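Local coordinates for protein 3-hydroxyacyl-CoA dehydrogenase (Archaeoglobus fulgidus, PDB 1ZEJ) that probably works as an NAD-dependent dehydrogenase of the 3-hydroxyacyl-CoA dehydrogenase family, oxidising a hydroxyl group of its substrate, perhaps L-gulonate or a 3-hydroxyacyl-CoA, at residues I18-M23 and V37-V42; V42-L47 and F64-E69; C104-V109 and V128-P133. One frame throughout, in Å; residues are numbered along the deposited sequence.

Contact 1. Residues I18-M23 and V37-V42; sequences IGAGLM and VVLQDV
Two hydrogen bonds, donated by consecutive peptide nitrogens, fasten the turn after strand 14-18 to the end of strand 36-40. G19 N donates a hydrogen bond to Q40 O at 2.8 Å, with the donor nearly in line with the carbonyl bond (C=O...N 166°). One residue on, A20 N binds D41 OD2 at 2.9 Å, and the N-H...O angle of 170° makes this bond almost straight. OD2 receives it on its anti lone pair, the one turned away from OD1. The carboxylate reaches the turn because D41 carries CG anti to its own backbone N (chi1 -162°), and on the way D41 CB packs 3.7 Å from A20 CB. The other oxygen, D41 OD1, accepts from S43 N, so both carboxylate oxygens are held by backbone amides and the rotation of the group is fixed.

Around these bonds methyl groups close in on both carbon and oxygen. L39 CD1 comes within 3.6 Å of G19 O, which is buried with no polar partner in the model, and L39 CD2 lies 4.2 Å from A20 CB, while L47 of helix 44-53 also touches A20 and D41. I18 and Q40 form a parallel bridge with their side chains alongside each other, I18 CG2 lying 3.3 Å from Q40 OE1; the amide NE2 of Q40 is bonded to T66 O.

At G19 the backbone takes a positive phi, and a beta carbon would collide with I18 O. With G21 at the helix N-cap, this turn fits the GxGxxG pattern of a Rossmann beta-alpha-beta unit, and both the turn and D41 belong to the predicted NAD(+) site.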
ATOM      1  N   ILE A  18      14.341  -0.513 -28.297  1.00 27.18           N
ATOM      2  CA  ILE A  18      13.950  -1.670 -29.089  1.00 29.07           C
ATOM      3  C   ILE A  18      12.557  -2.152 -28.707  1.00 29.75           C
ATOM      4  O   ILE A  18      12.342  -2.640 -27.579  1.00 29.21           O
ATOM      5  CB  ILE A  18      14.954  -2.852 -28.904  1.00 28.78           C
ATOM      6  CG1 ILE A  18      16.371  -2.376 -29.161  1.00 30.44           C
ATOM      7  CG2 ILE A  18      14.583  -4.039 -29.820  1.00 29.59           C
ATOM      8  CD1 ILE A  18      17.433  -3.294 -28.673  1.00 32.55           C
ATOM      9  N   GLY A  19      11.608  -2.002 -29.644  1.00 29.75           N
ATOM     10  CA  GLY A  19      10.258  -2.493 -29.440  1.00 30.11           C
ATOM     11  C   GLY A  19       9.322  -1.305 -29.415  1.00 30.44           C
ATOM     12  O   GLY A  19       9.476  -0.424 -28.578  1.00 32.29           O
ATOM     13  N   ALA A  20       8.391  -1.248 -30.358  1.00 30.23           N
ATOM     14  CA  ALA A  20       7.518  -0.097 -30.508  1.00 30.62           C
ATOM     15  C   ALA A  20       6.099  -0.426 -29.990  1.00 30.91           C
ATOM     16  O   ALA A  20       5.132   0.190 -30.384  1.00 30.49           O
ATOM     17  CB  ALA A  20       7.483   0.334 -31.985  1.00 30.79           C
ATOM     18  N   GLY A  21       5.984  -1.406 -29.104  1.00 31.18           N
ATOM     19  CA  GLY A  21       4.712  -1.660 -28.401  1.00 31.83           C
ATOM     20  C   GLY A  21       4.504  -0.587 -27.349  1.00 31.79           C
ATOM     21  O   GLY A  21       5.220   0.394 -27.313  1.00 28.59           O
ATOM     22  N   LEU A  22       3.468  -0.757 -26.534  1.00 32.67           N
ATOM     23  CA  LEU A  22       3.087   0.238 -25.529  1.00 32.82           C
ATOM     24  C   LEU A  22       4.263   0.688 -24.638  1.00 31.33           C
ATOM     25  O   LEU A  22       4.475   1.886 -24.425  1.00 29.82           O
ATOM     26  CB  LEU A  22       1.960  -0.342 -24.652  1.00 33.23           C
ATOM     27  CG  LEU A  22       1.496   0.484 -23.431  1.00 35.77           C
ATOM     28  CD1 LEU A  22       0.728   1.712 -23.874  1.00 39.78           C
ATOM     29  CD2 LEU A  22       0.610  -0.398 -22.502  1.00 36.94           C
HETATM   30  N   MSE A  23       5.040  -0.265 -24.140  1.00 31.13           N
HETATM   31  CA  MSE A  23       6.063   0.072 -23.187  1.00 30.40           C
HETATM   32  C   MSE A  23       7.207   0.812 -23.919  1.00 29.20           C
HETATM   33  O   MSE A  23       7.629   1.850 -23.435  1.00 27.35           O
HETATM   34  CB  MSE A  23       6.549  -1.151 -22.398  1.00 32.63           C
HETATM   35  CG  MSE A  23       5.499  -1.657 -21.399  1.00 37.13           C
HETATM   36 SE   MSE A  23       4.846  -0.286 -20.094  1.00 45.44          SE
HETATM   37  CE  MSE A  23       6.499  -0.065 -19.257  1.00 43.00           C
ATOM     38  N   VAL A  37      16.022  10.039 -29.467  1.00 26.35           N
ATOM     39  CA  VAL A  37      15.681   8.645 -29.423  1.00 25.85           C
ATOM     40  C   VAL A  37      15.654   8.033 -30.819  1.00 25.27           C
ATOM     41  O   VAL A  37      15.140   8.631 -31.763  1.00 23.89           O
ATOM     42  CB  VAL A  37      14.295   8.463 -28.755  1.00 25.26           C
ATOM     43  CG1 VAL A  37      13.876   6.999 -28.741  1.00 26.52           C
ATOM     44  CG2 VAL A  37      14.354   9.018 -27.309  1.00 26.08           C
ATOM     45  N   VAL A  38      16.187   6.828 -30.909  1.00 24.75           N
ATOM     46  CA  VAL A  38      15.904   5.935 -32.047  1.00 24.94           C
ATOM     47  C   VAL A  38      14.976   4.787 -31.571  1.00 24.26           C
ATOM     48  O   VAL A  38      15.320   4.010 -30.670  1.00 25.69           O
ATOM     49  CB  VAL A  38      17.197   5.396 -32.656  1.00 24.83           C
ATOM     50  CG1 VAL A  38      16.852   4.542 -33.869  1.00 27.51           C
ATOM     51  CG2 VAL A  38      18.102   6.529 -33.082  1.00 26.54           C
ATOM     52  N   LEU A  39      13.800   4.704 -32.152  1.00 24.15           N
ATOM     53  CA  LEU A  39      12.817   3.688 -31.791  1.00 24.33           C
ATOM     54  C   LEU A  39      12.760   2.675 -32.903  1.00 25.15           C
ATOM     55  O   LEU A  39      12.396   3.016 -34.051  1.00 24.54           O
ATOM     56  CB  LEU A  39      11.459   4.329 -31.604  1.00 23.84           C
ATOM     57  CG  LEU A  39      10.293   3.380 -31.209  1.00 25.77           C
ATOM     58  CD1 LEU A  39      10.574   2.704 -29.894  1.00 27.59           C
ATOM     59  CD2 LEU A  39       8.983   4.144 -31.132  1.00 26.10           C
ATOM     60  N   GLN A  40      13.110   1.437 -32.572  1.00 24.61           N
ATOM     61  CA  GLN A  40      13.255   0.355 -33.565  1.00 25.18           C
ATOM     62  C   GLN A  40      12.182  -0.746 -33.347  1.00 26.09           C
ATOM     63  O   GLN A  40      11.820  -1.064 -32.238  1.00 26.47           O
ATOM     64  CB  GLN A  40      14.651  -0.244 -33.506  1.00 25.14           C
ATOM     65  CG  GLN A  40      14.938  -1.301 -34.571  1.00 24.71           C
ATOM     66  CD  GLN A  40      14.644  -2.712 -34.125  1.00 31.21           C
ATOM     67  OE1 GLN A  40      14.664  -2.999 -32.931  1.00 33.73           O
ATOM     68  NE2 GLN A  40      14.416  -3.619 -35.086  1.00 28.84           N
ATOM     69  N   ASP A  41      11.686  -1.295 -34.432  1.00 27.45           N
ATOM     70  CA  ASP A  41      10.835  -2.457 -34.373  1.00 29.21           C
ATOM     71  C   ASP A  41      10.931  -3.110 -35.743  1.00 30.33           C
ATOM     72  O   ASP A  41      11.008  -2.410 -36.726  1.00 28.87           O
ATOM     73  CB  ASP A  41       9.375  -2.019 -34.114  1.00 28.84           C
ATOM     74  CG  ASP A  41       8.508  -3.193 -33.594  1.00 32.45           C
ATOM     75  OD1 ASP A  41       8.262  -4.091 -34.401  1.00 34.50           O
ATOM     76  OD2 ASP A  41       8.143  -3.235 -32.391  1.00 32.02           O
ATOM     77  N   VAL A  42      10.889  -4.437 -35.792  1.00 32.83           N
ATOM     78  CA  VAL A  42      10.883  -5.157 -37.058  1.00 35.09           C
ATOM     79  C   VAL A  42       9.600  -4.891 -37.866  1.00 35.54           C
ATOM     80  O   VAL A  42       9.595  -5.064 -39.084  1.00 35.87           O
ATOM     81  CB  VAL A  42      11.120  -6.690 -36.893  1.00 35.65           C
ATOM     82  CG1 VAL A  42      12.527  -6.955 -36.393  1.00 37.36           C
ATOM     83  CG2 VAL A  42      10.071  -7.327 -36.003  1.00 37.70           C
TER

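Contact 2. Residues V42-L47 and F64-E69; sequences VSEKAL and FTTTLE
The F64 ring meets L47 through the backbone: L47 O stands obliquely to the ring, 3.8 Å from F64 CD2, and CE2 is scarcely farther away. The second flat group, the carboxylate of E44, makes its link through water, which donates to E44 OE2 at 2.9 Å and is also hydrogen-bonded to T66 OG1. The aliphatic parts of the same two side chains also touch, E44 CG lying 3.7 Å from T66 CG2 as they cross obliquely.

L47 buries the most surface here. Its CG is anti to the carbonyl carbon (chi1 -67°), and the extended chi2 carries CD1 against the strand backbone, 3.5 Å from T65 O. CD1 also meets T66 CG2 at 3.8 Å, while CD2 faces F64 CB. An alanine in place of L47 would remove both methyl ends and is likely to open a gap over T65 O, leaving the T66 methyl with less to pack on.

Each segment also braces itself. S43 at the N-cap accepts from A46 N through OG, and T65 OG1 accepts from T67 N at 3.1 Å, closing an ST turn where the strand ends.

The contact thus lays the first turn of helix 44-53 over the end of strand 62-65, the outermost strand on its side of the sheet within this chain. Strand 36-40 runs beside it, with L39 against F64 and Q40 against T65.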
ATOM      1  N   VAL A  42      10.889  -4.437 -35.792  1.00 32.83           N
ATOM      2  CA  VAL A  42      10.883  -5.157 -37.058  1.00 35.09           C
ATOM      3  C   VAL A  42       9.600  -4.891 -37.866  1.00 35.54           C
ATOM      4  O   VAL A  42       9.595  -5.064 -39.084  1.00 35.87           O
ATOM      5  CB  VAL A  42      11.120  -6.690 -36.893  1.00 35.65           C
ATOM      6  CG1 VAL A  42      12.527  -6.955 -36.393  1.00 37.36           C
ATOM      7  CG2 VAL A  42      10.071  -7.327 -36.003  1.00 37.70           C
ATOM      8  N   SER A  43       8.540  -4.432 -37.188  1.00 35.28           N
ATOM      9  CA  SER A  43       7.281  -4.093 -37.828  1.00 35.39           C
ATOM     10  C   SER A  43       7.073  -2.601 -38.138  1.00 35.27           C
ATOM     11  O   SER A  43       6.897  -1.802 -37.220  1.00 35.02           O
ATOM     12  CB  SER A  43       6.126  -4.552 -36.924  1.00 35.97           C
ATOM     13  OG  SER A  43       4.895  -4.159 -37.506  1.00 35.01           O
ATOM     14  N   GLU A  44       7.028  -2.242 -39.418  1.00 36.03           N
ATOM     15  CA  GLU A  44       6.769  -0.863 -39.846  1.00 37.53           C
ATOM     16  C   GLU A  44       5.358  -0.374 -39.440  1.00 37.03           C
ATOM     17  O   GLU A  44       5.122   0.828 -39.226  1.00 35.99           O
ATOM     18  CB  GLU A  44       6.929  -0.725 -41.363  1.00 38.10           C
ATOM     19  CG  GLU A  44       8.357  -0.516 -41.823  1.00 39.39           C
ATOM     20  CD  GLU A  44       8.474  -0.102 -43.292  1.00 41.97           C
ATOM     21  OE1 GLU A  44       7.436  -0.022 -44.005  1.00 46.37           O
ATOM     22  OE2 GLU A  44       9.625   0.155 -43.736  1.00 48.97           O
ATOM     23  N   LYS A  45       4.433  -1.322 -39.341  1.00 36.57           N
ATOM     24  CA  LYS A  45       3.075  -1.034 -38.903  1.00 36.09           C
ATOM     25  C   LYS A  45       3.082  -0.618 -37.444  1.00 34.84           C
ATOM     26  O   LYS A  45       2.359   0.288 -37.070  1.00 34.16           O
ATOM     27  CB  LYS A  45       2.185  -2.271 -39.069  1.00 36.28           C
ATOM     28  N   ALA A  46       3.884  -1.306 -36.632  1.00 33.83           N
ATOM     29  CA  ALA A  46       4.053  -0.938 -35.213  1.00 34.14           C
ATOM     30  C   ALA A  46       4.674   0.436 -35.082  1.00 33.83           C
ATOM     31  O   ALA A  46       4.266   1.213 -34.234  1.00 34.56           O
ATOM     32  CB  ALA A  46       4.872  -1.965 -34.463  1.00 33.49           C
ATOM     33  N   LEU A  47       5.652   0.739 -35.931  1.00 34.07           N
ATOM     34  CA  LEU A  47       6.316   2.040 -35.918  1.00 34.12           C
ATOM     35  C   LEU A  47       5.316   3.148 -36.311  1.00 33.96           C
ATOM     36  O   LEU A  47       5.333   4.227 -35.731  1.00 32.72           O
ATOM     37  CB  LEU A  47       7.478   2.070 -36.913  1.00 33.87           C
ATOM     38  CG  LEU A  47       8.694   1.177 -36.628  1.00 32.61           C
ATOM     39  CD1 LEU A  47       9.623   1.249 -37.832  1.00 31.96           C
ATOM     40  CD2 LEU A  47       9.351   1.632 -35.355  1.00 32.10           C
ATOM     41  N   PHE A  64      12.288   6.744 -36.266  1.00 26.40           N
ATOM     42  CA  PHE A  64      11.683   5.427 -36.320  1.00 25.88           C
ATOM     43  C   PHE A  64      12.449   4.589 -37.348  1.00 25.92           C
ATOM     44  O   PHE A  64      12.708   5.059 -38.465  1.00 26.51           O
ATOM     45  CB  PHE A  64      10.226   5.541 -36.703  1.00 26.99           C
ATOM     46  CG  PHE A  64       9.427   6.416 -35.769  1.00 26.83           C
ATOM     47  CD1 PHE A  64       9.414   7.797 -35.934  1.00 31.30           C
ATOM     48  CD2 PHE A  64       8.664   5.859 -34.766  1.00 29.73           C
ATOM     49  CE1 PHE A  64       8.694   8.614 -35.067  1.00 30.03           C
ATOM     50  CE2 PHE A  64       7.909   6.680 -33.917  1.00 28.64           C
ATOM     51  CZ  PHE A  64       7.953   8.046 -34.083  1.00 28.44           C
ATOM     52  N   THR A  65      12.779   3.351 -37.006  1.00 24.70           N
ATOM     53  CA  THR A  65      13.537   2.504 -37.931  1.00 24.74           C
ATOM     54  C   THR A  65      13.269   1.030 -37.711  1.00 25.14           C
ATOM     55  O   THR A  65      12.865   0.617 -36.628  1.00 23.53           O
ATOM     56  CB  THR A  65      15.039   2.768 -37.717  1.00 25.17           C
ATOM     57  OG1 THR A  65      15.819   1.992 -38.619  1.00 27.57           O
ATOM     58  CG2 THR A  65      15.472   2.452 -36.310  1.00 24.46           C
ATOM     59  N   THR A  66      13.583   0.225 -38.721  1.00 25.16           N
ATOM     60  CA  THR A  66      13.511  -1.213 -38.561  1.00 25.56           C
ATOM     61  C   THR A  66      14.861  -1.867 -38.390  1.00 26.33           C
ATOM     62  O   THR A  66      14.905  -3.077 -38.140  1.00 25.53           O
ATOM     63  CB  THR A  66      12.844  -1.874 -39.783  1.00 26.10           C
ATOM     64  OG1 THR A  66      13.518  -1.455 -40.987  1.00 24.68           O
ATOM     65  CG2 THR A  66      11.384  -1.447 -39.886  1.00 27.36           C
ATOM     66  N   THR A  67      15.950  -1.092 -38.483  1.00 25.70           N
ATOM     67  CA  THR A  67      17.297  -1.649 -38.428  1.00 25.87           C
ATOM     68  C   THR A  67      18.141  -1.112 -37.242  1.00 26.19           C
ATOM     69  O   THR A  67      17.720  -0.215 -36.495  1.00 26.16           O
ATOM     70  CB  THR A  67      18.006  -1.421 -39.804  1.00 26.13           C
ATOM     71  OG1 THR A  67      17.908  -0.045 -40.167  1.00 27.17           O
ATOM     72  CG2 THR A  67      17.317  -2.260 -40.864  1.00 25.43           C
ATOM     73  N   LEU A  68      19.353  -1.648 -37.109  1.00 25.91           N
ATOM     74  CA  LEU A  68      20.172  -1.461 -35.918  1.00 26.49           C
ATOM     75  C   LEU A  68      21.416  -0.631 -36.140  1.00 26.50           C
ATOM     76  O   LEU A  68      22.273  -0.544 -35.231  1.00 27.22           O
ATOM     77  CB  LEU A  68      20.605  -2.828 -35.405  1.00 27.03           C
ATOM     78  CG  LEU A  68      19.472  -3.761 -34.918  1.00 29.76           C
ATOM     79  CD1 LEU A  68      20.126  -5.036 -34.388  1.00 32.88           C
ATOM     80  CD2 LEU A  68      18.542  -3.139 -33.883  1.00 30.49           C
ATOM     81  N   GLU A  69      21.525   0.009 -37.293  1.00 27.10           N
ATOM     82  CA  GLU A  69      22.758   0.720 -37.602  1.00 28.00           C
ATOM     83  C   GLU A  69      23.053   1.882 -36.663  1.00 28.60           C
ATOM     84  O   GLU A  69      24.212   2.246 -36.505  1.00 30.82           O
ATOM     85  CB  GLU A  69      22.856   1.146 -39.032  1.00 29.29           C
ATOM     86  CG  GLU A  69      22.106   2.389 -39.510  1.00 29.80           C
ATOM     87  CD  GLU A  69      20.638   2.159 -39.701  1.00 32.14           C
ATOM     88  OE1 GLU A  69      20.157   1.073 -39.312  1.00 31.90           O
ATOM     89  OE2 GLU A  69      19.971   3.075 -40.231  1.00 30.32           O
TER
HETATM   90  O   HOH W   1      11.968  -1.550 -43.415  1.00 41.17           O

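Contact 3. Residues C104-V109 and V128-P133; sequences CSNTSV and VHWMNP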
ATOM      1  N   CYS A 104      19.740  -2.201 -21.253  1.00 29.61           N
ATOM      2  CA  CYS A 104      18.755  -2.126 -20.181  1.00 30.92           C
ATOM      3  C   CYS A 104      17.485  -2.833 -20.623  1.00 33.74           C
ATOM      4  O   CYS A 104      16.767  -2.267 -21.414  1.00 37.78           O
ATOM      5  CB  CYS A 104      18.402  -0.672 -19.920  1.00 30.38           C
ATOM      6  SG  CYS A 104      19.760   0.358 -19.448  1.00 34.11           S
ATOM      7  N   SER A 105      17.144  -3.990 -20.071  1.00 32.07           N
ATOM      8  CA  SER A 105      15.899  -4.664 -20.426  1.00 33.38           C
ATOM      9  C   SER A 105      14.721  -4.195 -19.525  1.00 33.49           C
ATOM     10  O   SER A 105      14.840  -4.210 -18.304  1.00 31.17           O
ATOM     11  CB  SER A 105      16.098  -6.174 -20.354  1.00 32.51           C
ATOM     12  OG  SER A 105      14.884  -6.842 -20.646  1.00 36.51           O
ATOM     13  N   ASN A 106      13.622  -3.748 -20.122  1.00 35.76           N
ATOM     14  CA  ASN A 106      12.384  -3.485 -19.372  1.00 38.32           C
ATOM     15  C   ASN A 106      11.773  -4.855 -19.179  1.00 41.88           C
ATOM     16  O   ASN A 106      11.190  -5.436 -20.101  1.00 44.95           O
ATOM     17  CB  ASN A 106      11.419  -2.565 -20.139  1.00 39.09           C
ATOM     18  CG  ASN A 106      10.105  -2.240 -19.338  1.00 39.55           C
ATOM     19  OD1 ASN A 106      10.113  -1.747 -18.175  1.00 39.95           O
ATOM     20  ND2 ASN A 106       8.977  -2.489 -19.988  1.00 45.73           N
ATOM     21  N   THR A 107      11.985  -5.427 -18.028  1.00 45.52           N
ATOM     22  CA  THR A 107      11.576  -6.804 -17.828  1.00 49.34           C
ATOM     23  C   THR A 107      10.565  -6.735 -16.694  1.00 50.32           C
ATOM     24  O   THR A 107      10.845  -6.139 -15.660  1.00 52.77           O
ATOM     25  CB  THR A 107      12.821  -7.800 -17.635  1.00 49.60           C
ATOM     26  OG1 THR A 107      12.376  -9.076 -17.157  1.00 56.23           O
ATOM     27  CG2 THR A 107      13.883  -7.258 -16.704  1.00 51.27           C
ATOM     28  N   SER A 108       9.368  -7.257 -16.938  1.00 50.66           N
ATOM     29  CA  SER A 108       8.312  -7.323 -15.914  1.00 50.98           C
ATOM     30  C   SER A 108       8.665  -8.327 -14.828  1.00 49.41           C
ATOM     31  O   SER A 108       8.714  -7.982 -13.660  1.00 49.95           O
ATOM     32  CB  SER A 108       6.960  -7.718 -16.530  1.00 51.43           C
ATOM     33  OG  SER A 108       6.253  -6.599 -17.044  1.00 55.54           O
ATOM     34  N   VAL A 109       8.854  -9.583 -15.220  1.00 47.17           N
ATOM     35  CA  VAL A 109       9.160 -10.630 -14.265  1.00 45.60           C
ATOM     36  C   VAL A 109      10.282 -11.585 -14.680  1.00 42.81           C
ATOM     37  O   VAL A 109      10.725 -12.355 -13.832  1.00 42.31           O
ATOM     38  CB  VAL A 109       7.940 -11.502 -13.952  1.00 45.72           C
ATOM     39  CG1 VAL A 109       6.811 -10.655 -13.325  1.00 47.72           C
ATOM     40  CG2 VAL A 109       7.456 -12.246 -15.203  1.00 47.41           C
ATOM     41  N   VAL A 128      15.792  -2.393 -16.297  1.00 31.85           N
ATOM     42  CA  VAL A 128      15.202  -1.069 -15.935  1.00 33.53           C
ATOM     43  C   VAL A 128      13.699  -1.208 -16.095  1.00 34.44           C
ATOM     44  O   VAL A 128      13.204  -1.284 -17.255  1.00 38.21           O
ATOM     45  CB  VAL A 128      15.751   0.117 -16.773  1.00 33.74           C
ATOM     46  CG1 VAL A 128      15.047   1.386 -16.487  1.00 36.86           C
ATOM     47  CG2 VAL A 128      17.197   0.330 -16.554  1.00 35.62           C
ATOM     48  N   HIS A 129      12.998  -1.231 -14.957  1.00 31.41           N
ATOM     49  CA  HIS A 129      11.591  -1.494 -14.813  1.00 31.03           C
ATOM     50  C   HIS A 129      10.814  -0.177 -14.680  1.00 30.05           C
ATOM     51  O   HIS A 129      10.884   0.525 -13.673  1.00 27.90           O
ATOM     52  CB  HIS A 129      11.416  -2.406 -13.595  1.00 32.03           C
ATOM     53  CG  HIS A 129      10.008  -2.751 -13.265  1.00 32.30           C
ATOM     54  ND1 HIS A 129       9.600  -2.994 -11.969  1.00 31.35           N
ATOM     55  CD2 HIS A 129       8.911  -2.930 -14.052  1.00 33.12           C
ATOM     56  CE1 HIS A 129       8.304  -3.268 -11.969  1.00 35.51           C
ATOM     57  NE2 HIS A 129       7.865  -3.226 -13.220  1.00 32.71           N
ATOM     58  N   TRP A 130      10.190   0.198 -15.789  1.00 28.90           N
ATOM     59  CA  TRP A 130       9.398   1.404 -15.897  1.00 27.88           C
ATOM     60  C   TRP A 130       8.002   1.063 -15.505  1.00 28.60           C
ATOM     61  O   TRP A 130       7.558  -0.056 -15.691  1.00 27.82           O
ATOM     62  CB  TRP A 130       9.353   1.887 -17.348  1.00 28.48           C
ATOM     63  CG  TRP A 130      10.673   2.336 -17.930  1.00 28.06           C
ATOM     64  CD1 TRP A 130      11.652   1.530 -18.435  1.00 29.66           C
ATOM     65  CD2 TRP A 130      11.135   3.674 -18.103  1.00 27.76           C
ATOM     66  NE1 TRP A 130      12.685   2.276 -18.909  1.00 29.75           N
ATOM     67  CE2 TRP A 130      12.402   3.599 -18.699  1.00 28.00           C
ATOM     68  CE3 TRP A 130      10.612   4.926 -17.798  1.00 28.10           C
ATOM     69  CZ2 TRP A 130      13.147   4.735 -19.025  1.00 31.42           C
ATOM     70  CZ3 TRP A 130      11.345   6.063 -18.138  1.00 29.66           C
ATOM     71  CH2 TRP A 130      12.605   5.960 -18.726  1.00 29.71           C
HETATM   72  N   MSE A 131       7.269   2.043 -14.985  1.00 28.66           N
HETATM   73  CA  MSE A 131       5.870   1.829 -14.609  1.00 29.73           C
HETATM   74  C   MSE A 131       4.991   2.337 -15.762  1.00 30.13           C
HETATM   75  O   MSE A 131       5.481   2.860 -16.759  1.00 32.22           O
HETATM   76  CB  MSE A 131       5.545   2.524 -13.282  1.00 28.58           C
HETATM   77  CG  MSE A 131       6.556   2.318 -12.176  1.00 30.00           C
HETATM   78 SE   MSE A 131       6.695   0.456 -11.600  1.00 34.66          SE
HETATM   79  CE  MSE A 131       8.623   0.334 -11.153  1.00 33.08           C
ATOM     80  N   ASN A 132       3.710   2.097 -15.671  1.00 30.97           N
ATOM     81  CA  ASN A 132       2.815   2.337 -16.790  1.00 32.02           C
ATOM     82  C   ASN A 132       1.881   3.486 -16.512  1.00 31.20           C
ATOM     83  O   ASN A 132       1.098   3.383 -15.581  1.00 29.66           O
ATOM     84  CB  ASN A 132       1.976   1.077 -17.048  1.00 33.24           C
ATOM     85  CG  ASN A 132       1.269   1.103 -18.411  1.00 38.09           C
ATOM     86  OD1 ASN A 132       1.674   1.811 -19.354  1.00 44.59           O
ATOM     87  ND2 ASN A 132       0.211   0.332 -18.515  1.00 43.30           N
ATOM     88  N   PRO A 133       1.897   4.549 -17.348  1.00 30.48           N
ATOM     89  CA  PRO A 133       2.797   4.820 -18.486  1.00 30.36           C
ATOM     90  C   PRO A 133       4.150   5.366 -18.063  1.00 29.28           C
ATOM     91  O   PRO A 133       4.201   6.174 -17.108  1.00 27.71           O
ATOM     92  CB  PRO A 133       2.042   5.872 -19.297  1.00 30.81           C
ATOM     93  CG  PRO A 133       0.738   6.120 -18.617  1.00 30.68           C
ATOM     94  CD  PRO A 133       0.866   5.583 -17.225  1.00 30.63           C
TER
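N106 and W130 are joined by a side-chain-to-backbone bond: W130 N donates to N106 OD1 at 3.1 Å, with an N-H...O angle of 170° and the donor nearly in line with the amide C=O. That oxygen also lies in the plane of the indole, at its edge, 3.6 Å from W130 CD1, while the amide and ring planes stand 68° apart. N106 places it there by holding CG anti to its backbone N (chi1 -178°). Two residues earlier on the strand than W130, V128 O receives a CA-H...O contact from N106 CA at 3.2 Å, and V128 N donates to S105 O at 2.9 Å from above the carbonyl plane. V128 CG2 closes the buried end against C104 CB at 3.7 Å, with V156 of helix 150-162 on both side chains and L160 on V128.

Strands 103-105 and 125-130 are parallel neighbours here, joined through helix 112-116 in a beta-alpha-beta unit of the NAD-binding domain, and the contact lies where both strands run out into loops.

Beyond N106 the segments separate. T107 O comes only to 4.1 Å from H129 CD2, approaching the ring obliquely, and the exposed S108, predicted to bind NAD(+), makes no direct contact with 128-133. H129, predicted to be important for catalytic activity, is held from beyond the contact: ND1 is hydrogen-bonded to E141 on strand 139-144, and the selenomethionine methyl M131 CE of its own segment sits 3.5 Å above one face of the H129 ring, offset toward the rim. Farther along, N132, another predicted NAD(+) residue, bonds through its backbone O to R279 of the second subunit.

Contacts 1, 2 and 3 follow in series along the chain, all within the NAD-binding domain and all built on the same mixed beta-sheet. Contacts 1 and 2 are close, with centres 7 Å apart; they share V42, and strands 36-40 and 62-65 are adjacent, linked by a probable hydrogen bond from T65 N to L39 O (3.0 Å). Strand 76-79 separates strand 14-18 of contact 1 from strand 103-105 of contact 3, whose centre is about 14 Å from that of contact 1 and 21 Å from that of contact 2. The selenomethionine M23 of contact 1 touches contact 3, its CE 3.5 Å from N106 ND2. Predicted NAD(+) residues in contacts 1 and 3 are thus brought together at the strand ends.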